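Local coordinates for putative peptidyl-arginine deiminase family protein (Campylobacter jejuni subsp. jejuni serotype O:2, PDB 6B10), which probably hydrolyses agmatine to N-carbamoylputrescine as an agmatine deiminase of the guanidino-group-modifying family, at residues A[158-161]-A[162-165]; A[290-293]-A[294-298]; A[309-312]-A[313-316]. All blocks are in the same frame, centred on the assembly; numbering follows the deposited sequence.

Contact 1: residues A[158-161]-A[162-165]; sequences LTSS and HCLL
Between Ser160 and Cys163 the backbone turns from a strand into a helix, and Cys163 N donates to Ser160 O at 3.1 Å. This is a strand-to-helix junction with Ser160 as the N-cap, where strand 156-160 runs directly into the short helix 161-167. The serine hydroxyl makes the cap: with chi1 at 171°, OG is opposite the backbone N and beside the carbonyl carbon, which directs it at the first turn. There it accepts from His162 N at 3.2 Å, a bond bent to 144°, and serves an amide at the start of the helix. The same OG meets the imidazole of His162 at its edge, in the ring plane, and lies 3.7 Å from CD2. NE2, next to CD2 in the ring, is hydrogen-bonded to the carbonyl of Glu195, while His206 meets the ring with its plane nearly parallel. The two bonds of Ser160 are accompanied by a sulfur contact, Cys163 SG resting 3.6 Å from Ser160 CB. Ser161, the residue after the cap, sends its hydroxyl to the carboxylate of Glu195, so the turn is pinned to the chain just after the neighbouring strand 190-194. Farther along the helix, Leu165 packs against the Ser161 carbonyl oxygen, with CG 3.3 Å from Ser161 O, and its side chain also packs on Lys175 and Ile178 of helix 175-186. Leu164 reaches back past the cap to the strand, its side chain running obliquely to that of Thr159. Thr159 OG1 is bonded to the carbonyl of Ser148, and against this buried hydroxyl Leu164 places the methyl CD1, 3.2 Å from Thr159 OG1.

Contact 2: residues A[290-293]-A[294-298]; sequences DEII and AKRLS
Glu291 and Lys295, one turn apart on helix 289-300, are joined by a salt bridge in which Lys295 NZ donates to Glu291 OE2 at 3.2 Å. The ammonium comes from above the carboxylate plane, 39° out of it. Glu291 is extended beyond CG, whereas Lys295 folds at chi3 (-66°), and that bend carries CE to 3.7 Å from Glu291 CG and brings NZ over to the acid. Ile292 and Arg296 form the next pair, lying side by side and pointing the same way. The methyl CG2 of Ile292 sits 3.6 Å above one face of the Arg296 guanidinium, offset toward its rim and nearest to NH2. The guanidinium is also tied through NH1 to the carbonyl of Glu252 in strand 249-254, which helps to hold the flat group beside the methyl. On the buried side, Ile293 CD1 and Leu297 CD1 make an apolar contact at 4.2 Å, and both side chains pack on Val282 of strand 279-284. Behind the side chains the helix is held by successive bonds to the carbonyl four residues back. The shortest of them across the two segments is Leu297 N to Ile293 O at 2.8 Å, nearly straight at 169°. Asp290 contributes its backbone O to Ala294 N, while its carboxylate accepts from the Tyr270 hydroxyl and the Tyr285 amide and, more weakly, from the amides of Lys286 and Asp287, fastening the first turn to the preceding loop. The helix is the crossover of a beta-alpha-beta unit, between strands 279-284 and 305-310. Its chemistry is divided accordingly: Ile293 and Leu297 face the sheet, whereas the Glu291-Lys295 ion pair lies on an exposed surface, where water would probably screen much of its attraction.

Contact 3: residues A[309-312]-A[313-316]; sequences VDAR and VFLR
Phe314 turns its ring edge to the backbone of Asp310 and Ala311, at the turn that ends strand 305-310. The strand leaves its beta-alpha-beta unit through an Asx turn, Asp310 OD1 accepting a weak bond from Arg312 N, and 313-316 then takes up helical backbone torsions. Phe314 CB lies 3.3 Å from Ala311 O. CG is somewhat farther from that oxygen, and CD1 comes to 3.8 Å from Ala311 CA and makes an apolar contact with Ala311 CB. Farther out, CE1 is 4.3 Å from Asp310 O. Both carbonyl oxygens lie at the ring edge, near its plane. Beyond the turn the ring meets that of Tyr44, and the side chain packs on Ile40 and Ser43 of helix 37-52. Leu315 instead sets CG against Ala311 O, and its N donates a weak bond, bent to 132°, to Arg312 O. Arg312 turns back on Asp310: bent at chi3 (-63°), it grips the carboxylate side-on, NE to OD1 at 3.0 Å and NH2 to OD2. Each oxygen is met on its syn side and close to the guanidinium plane, so the two flat groups meet edge to edge, nearly coplanar. Lys286 makes a long, weak ion pair with OD2, its like charge close to Arg312 NH2. A water spans the turn, donating to Asp310 O at 2.7 Å and accepting from Val313 N. The guanidinium of Arg316 has Val313 CG1 over one face and makes a cation-pi contact with Tyr36. A second water bridges the two segments in the plane of that guanidinium, accepting from Arg316 NE at 2.9 Å and donating to Arg312 O.

In the fold
From the N terminus the three contacts come in series, none nested in or crossing another; each is local, and none closes a long loop. Contact 1 is at the exit of strand 156-160 and joins it to helix 161-167, beside strand 190-194. More than a hundred residues later, contact 2 lies within helix 289-300, which packs against strands 279-284 and 249-254. Contact 3 follows where strand 305-310, the partner of 279-284, ends and the chain passes beside helix 37-52. Contact 2 lies on the crossover helix and contact 3 at the exit of the second strand of the same beta-alpha-beta unit, their nearest atoms about 7 Å apart; contact 1 stands apart, its centre about 27 Å from that of contact 2.

Contact 1: residues A[158-161]-A[162-165]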
loop_
_atom_site.group_PDB
_atom_site.type_symbol
_atom_site.label_atom_id
_atom_site.label_comp_id
_atom_site.label_asym_id
_atom_site.label_seq_id
_atom_site.Cartn_x
_atom_site.Cartn_y
_atom_site.Cartn_z
ATOM N N LEU A 158 -10.008 6.746 -3.725
ATOM C CA LEU A 158 -9.277 7.075 -4.927
ATOM C C LEU A 158 -8.910 5.756 -5.604
ATOM O O LEU A 158 -8.535 4.794 -4.936
ATOM C CB LEU A 158 -8.026 7.858 -4.518
ATOM C CG LEU A 158 -7.243 8.756 -5.460
ATOM C CD1 LEU A 158 -8.135 9.759 -6.170
ATOM C CD2 LEU A 158 -6.149 9.469 -4.668
ATOM N N THR A 159 -9.060 5.695 -6.922
ATOM C CA THR A 159 -8.723 4.482 -7.669
ATOM C C THR A 159 -8.503 4.805 -9.146
ATOM O O THR A 159 -8.854 5.885 -9.609
ATOM C CB THR A 159 -9.819 3.396 -7.517
ATOM O OG1 THR A 159 -9.342 2.142 -8.025
ATOM C CG2 THR A 159 -11.098 3.790 -8.243
ATOM N N SER A 160 -7.912 3.864 -9.871
ATOM C CA SER A 160 -7.684 4.027 -11.303
ATOM C C SER A 160 -8.691 3.216 -12.110
ATOM O O SER A 160 -8.921 2.039 -11.827
ATOM C CB SER A 160 -6.264 3.601 -11.668
ATOM O OG SER A 160 -6.100 3.551 -13.077
ATOM N N SER A 161 -9.274 3.854 -13.123
ATOM C CA SER A 161 -10.188 3.188 -14.056
ATOM C C SER A 161 -9.561 1.977 -14.749
ATOM O O SER A 161 -10.256 1.024 -15.097
ATOM C CB SER A 161 -10.658 4.181 -15.118
ATOM O OG SER A 161 -11.355 5.257 -14.520
ATOM N N HIS A 162 -8.249 2.018 -14.945
ATOM C CA HIS A 162 -7.531 0.944 -15.620
ATOM C C HIS A 162 -7.427 -0.325 -14.770
ATOM O O HIS A 162 -7.297 -1.420 -15.315
ATOM C CB HIS A 162 -6.135 1.426 -16.031
ATOM C CG HIS A 162 -6.156 2.592 -16.973
ATOM N ND1 HIS A 162 -6.059 2.447 -18.341
ATOM C CD2 HIS A 162 -6.280 3.922 -16.744
ATOM C CE1 HIS A 162 -6.114 3.637 -18.913
ATOM N NE2 HIS A 162 -6.249 4.548 -17.967
ATOM N N CYS A 163 -7.491 -0.183 -13.447
ATOM C CA CYS A 163 -7.374 -1.329 -12.542
ATOM C C CYS A 163 -8.644 -2.172 -12.475
ATOM O O CYS A 163 -8.694 -3.283 -13.003
ATOM C CB CYS A 163 -7.015 -0.865 -11.127
ATOM S SG CYS A 163 -5.501 0.103 -11.018
ATOM N N LEU A 164 -9.674 -1.627 -11.835
ATOM C CA LEU A 164 -10.809 -2.424 -11.365
ATOM C C LEU A 164 -11.766 -2.843 -12.477
ATOM O O LEU A 164 -12.443 -3.863 -12.358
ATOM C CB LEU A 164 -11.570 -1.656 -10.281
ATOM C CG LEU A 164 -10.734 -1.283 -9.051
ATOM C CD1 LEU A 164 -11.444 -0.228 -8.222
ATOM C CD2 LEU A 164 -10.419 -2.512 -8.212
ATOM N N LEU A 165 -11.818 -2.060 -13.550
ATOM C CA LEU A 165 -12.646 -2.389 -14.708
ATOM C C LEU A 165 -12.025 -3.535 -15.501
ATOM O O LEU A 165 -12.737 -4.373 -16.060
ATOM C CB LEU A 165 -12.836 -1.154 -15.598
ATOM C CG LEU A 165 -13.385 0.094 -14.891
ATOM C CD1 LEU A 165 -13.746 1.175 -15.899
ATOM C CD2 LEU A 165 -14.586 -0.243 -14.023
#

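Contact 2: residues A[290-293]-A[294-298]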
loop_
_atom_site.group_PDB
_atom_site.type_symbol
_atom_site.label_atom_id
_atom_site.label_comp_id
_atom_site.label_asym_id
_atom_site.label_seq_id
_atom_site.Cartn_x
_atom_site.Cartn_y
_atom_site.Cartn_z
ATOM N N ASP A 290 14.579 12.770 -3.649
ATOM C CA ASP A 290 14.409 12.182 -2.316
ATOM C C ASP A 290 14.240 13.291 -1.288
ATOM O O ASP A 290 13.314 13.277 -0.469
ATOM C CB ASP A 290 15.636 11.357 -1.896
ATOM C CG ASP A 290 15.813 10.068 -2.691
ATOM O OD1 ASP A 290 14.972 9.707 -3.534
ATOM O OD2 ASP A 290 16.845 9.408 -2.480
ATOM N N GLU A 291 15.163 14.243 -1.334
ATOM C CA GLU A 291 15.173 15.350 -0.398
ATOM C C GLU A 291 13.978 16.268 -0.614
ATOM O O GLU A 291 13.391 16.754 0.343
ATOM C CB GLU A 291 16.473 16.149 -0.522
ATOM C CG GLU A 291 16.502 17.376 0.376
ATOM C CD GLU A 291 17.868 18.030 0.492
ATOM O OE1 GLU A 291 18.851 17.509 -0.084
ATOM O OE2 GLU A 291 17.951 19.076 1.173
ATOM N N ILE A 292 13.625 16.506 -1.871
ATOM C CA ILE A 292 12.521 17.411 -2.193
ATOM C C ILE A 292 11.196 16.856 -1.670
ATOM O O ILE A 292 10.413 17.587 -1.050
ATOM C CB ILE A 292 12.436 17.696 -3.714
ATOM C CG1 ILE A 292 13.675 18.488 -4.168
ATOM C CG2 ILE A 292 11.173 18.478 -4.056
ATOM C CD1 ILE A 292 13.748 18.728 -5.657
ATOM N N ILE A 293 10.943 15.569 -1.912
ATOM C CA ILE A 293 9.669 14.981 -1.506
ATOM C C ILE A 293 9.581 14.828 0.013
ATOM O O ILE A 293 8.523 15.041 0.588
ATOM C CB ILE A 293 9.332 13.674 -2.257
ATOM C CG1 ILE A 293 10.338 12.555 -1.962
ATOM C CG2 ILE A 293 9.242 13.948 -3.758
ATOM C CD1 ILE A 293 9.817 11.487 -1.030
ATOM N N ALA A 294 10.707 14.521 0.662
ATOM C CA ALA A 294 10.741 14.371 2.121
ATOM C C ALA A 294 10.446 15.687 2.840
ATOM O O ALA A 294 9.687 15.707 3.805
ATOM C CB ALA A 294 12.082 13.816 2.573
ATOM N N LYS A 295 11.047 16.779 2.378
ATOM C CA LYS A 295 10.789 18.102 2.967
ATOM C C LYS A 295 9.348 18.531 2.728
ATOM O O LYS A 295 8.682 19.029 3.635
ATOM C CB LYS A 295 11.752 19.153 2.403
ATOM C CG LYS A 295 13.190 18.912 2.816
ATOM C CD LYS A 295 14.114 20.053 2.419
ATOM C CE LYS A 295 14.231 20.184 0.919
ATOM N NZ LYS A 295 15.474 20.921 0.548
ATOM N N ARG A 296 8.870 18.306 1.509
ATOM C CA ARG A 296 7.510 18.667 1.121
ATOM C C ARG A 296 6.471 17.904 1.949
ATOM O O ARG A 296 5.573 18.515 2.549
ATOM C CB ARG A 296 7.316 18.390 -0.371
ATOM C CG ARG A 296 6.245 19.215 -1.054
ATOM C CD ARG A 296 6.303 19.006 -2.566
ATOM N NE ARG A 296 7.245 19.912 -3.220
ATOM C CZ ARG A 296 7.624 19.834 -4.494
ATOM N NH1 ARG A 296 7.174 18.870 -5.291
ATOM N NH2 ARG A 296 8.471 20.731 -4.974
ATOM N N LEU A 297 6.606 16.579 2.007
ATOM C CA LEU A 297 5.681 15.756 2.782
ATOM C C LEU A 297 5.767 16.057 4.282
ATOM O O LEU A 297 4.752 16.080 4.977
ATOM C CB LEU A 297 5.950 14.272 2.538
ATOM C CG LEU A 297 5.517 13.690 1.189
ATOM C CD1 LEU A 297 6.174 12.339 0.957
ATOM C CD2 LEU A 297 4.007 13.553 1.119
ATOM N N SER A 298 6.990 16.276 4.764
ATOM C CA SER A 298 7.252 16.574 6.165
ATOM C C SER A 298 6.555 17.861 6.620
ATOM O O SER A 298 5.883 17.887 7.657
ATOM C CB SER A 298 8.770 16.675 6.387
ATOM O OG SER A 298 9.082 16.999 7.721
#

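Contact 3: residues A[309-312]-A[313-316]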
loop_
_atom_site.group_PDB
_atom_site.type_symbol
_atom_site.label_atom_id
_atom_site.label_comp_id
_atom_site.label_asym_id
_atom_site.label_seq_id
_atom_site.Cartn_x
_atom_site.Cartn_y
_atom_site.Cartn_z
ATOM N N VAL A 309 13.676 5.418 3.159
ATOM C CA VAL A 309 14.288 4.090 3.149
ATOM C C VAL A 309 14.633 3.751 1.713
ATOM O O VAL A 309 13.781 3.816 0.830
ATOM C CB VAL A 309 13.335 3.015 3.713
ATOM C CG1 VAL A 309 13.856 1.619 3.421
ATOM C CG2 VAL A 309 13.138 3.214 5.209
ATOM N N ASP A 310 15.896 3.406 1.490
ATOM C CA ASP A 310 16.390 3.050 0.171
ATOM C C ASP A 310 15.539 1.927 -0.400
ATOM O O ASP A 310 15.521 0.829 0.145
ATOM C CB ASP A 310 17.859 2.622 0.295
ATOM C CG ASP A 310 18.512 2.324 -1.039
ATOM O OD1 ASP A 310 17.874 2.471 -2.099
ATOM O OD2 ASP A 310 19.694 1.935 -1.023
ATOM N N ALA A 311 14.826 2.209 -1.484
ATOM C CA ALA A 311 13.854 1.266 -2.051
ATOM C C ALA A 311 14.260 0.708 -3.414
ATOM O O ALA A 311 13.462 0.033 -4.065
ATOM C CB ALA A 311 12.490 1.932 -2.158
ATOM N N ARG A 312 15.492 0.968 -3.832
ATOM C CA ARG A 312 15.949 0.598 -5.179
ATOM C C ARG A 312 15.849 -0.893 -5.482
ATOM O O ARG A 312 15.420 -1.282 -6.566
ATOM C CB ARG A 312 17.392 1.059 -5.389
ATOM C CG ARG A 312 17.531 2.565 -5.486
ATOM C CD ARG A 312 18.981 2.960 -5.620
ATOM N NE ARG A 312 19.735 2.566 -4.433
ATOM C CZ ARG A 312 21.059 2.502 -4.361
ATOM N NH1 ARG A 312 21.806 2.809 -5.411
ATOM N NH2 ARG A 312 21.637 2.139 -3.228
ATOM N N VAL A 313 16.231 -1.724 -4.520
ATOM C CA VAL A 313 16.268 -3.169 -4.739
ATOM C C VAL A 313 14.852 -3.714 -4.933
ATOM O O VAL A 313 14.626 -4.575 -5.791
ATOM C CB VAL A 313 16.979 -3.904 -3.585
ATOM C CG1 VAL A 313 17.086 -5.393 -3.884
ATOM C CG2 VAL A 313 18.364 -3.322 -3.364
ATOM N N PHE A 314 13.901 -3.180 -4.160
ATOM C CA PHE A 314 12.482 -3.540 -4.287
ATOM C C PHE A 314 11.983 -3.421 -5.729
ATOM O O PHE A 314 11.209 -4.259 -6.195
ATOM C CB PHE A 314 11.601 -2.648 -3.396
ATOM C CG PHE A 314 11.722 -2.919 -1.922
ATOM C CD1 PHE A 314 12.681 -2.276 -1.155
ATOM C CD2 PHE A 314 10.836 -3.777 -1.289
ATOM C CE1 PHE A 314 12.779 -2.506 0.207
ATOM C CE2 PHE A 314 10.924 -4.011 0.071
ATOM C CZ PHE A 314 11.898 -3.375 0.821
ATOM N N LEU A 315 12.420 -2.375 -6.427
ATOM C CA LEU A 315 11.945 -2.093 -7.789
ATOM C C LEU A 315 12.297 -3.177 -8.819
ATOM O O LEU A 315 11.661 -3.253 -9.876
ATOM C CB LEU A 315 12.496 -0.756 -8.293
ATOM C CG LEU A 315 12.215 0.539 -7.525
ATOM C CD1 LEU A 315 12.915 1.680 -8.242
ATOM C CD2 LEU A 315 10.723 0.821 -7.395
ATOM N N ARG A 316 13.302 -4.004 -8.527
ATOM C CA ARG A 316 13.675 -5.100 -9.430
ATOM C C ARG A 316 12.501 -6.065 -9.680
ATOM O O ARG A 316 12.381 -6.618 -10.773
ATOM C CB ARG A 316 14.911 -5.843 -8.911
ATOM C CG ARG A 316 16.181 -4.999 -8.965
ATOM C CD ARG A 316 17.377 -5.671 -8.307
ATOM N NE ARG A 316 18.424 -4.701 -7.975
ATOM C CZ ARG A 316 19.563 -4.987 -7.339
ATOM N NH1 ARG A 316 19.841 -6.228 -6.956
ATOM N NH2 ARG A 316 20.436 -4.020 -7.086
HETATM O O HOH W 1 16.287 -1.157 -1.567
HETATM O O HOH W 2 17.866 -1.913 -8.216
#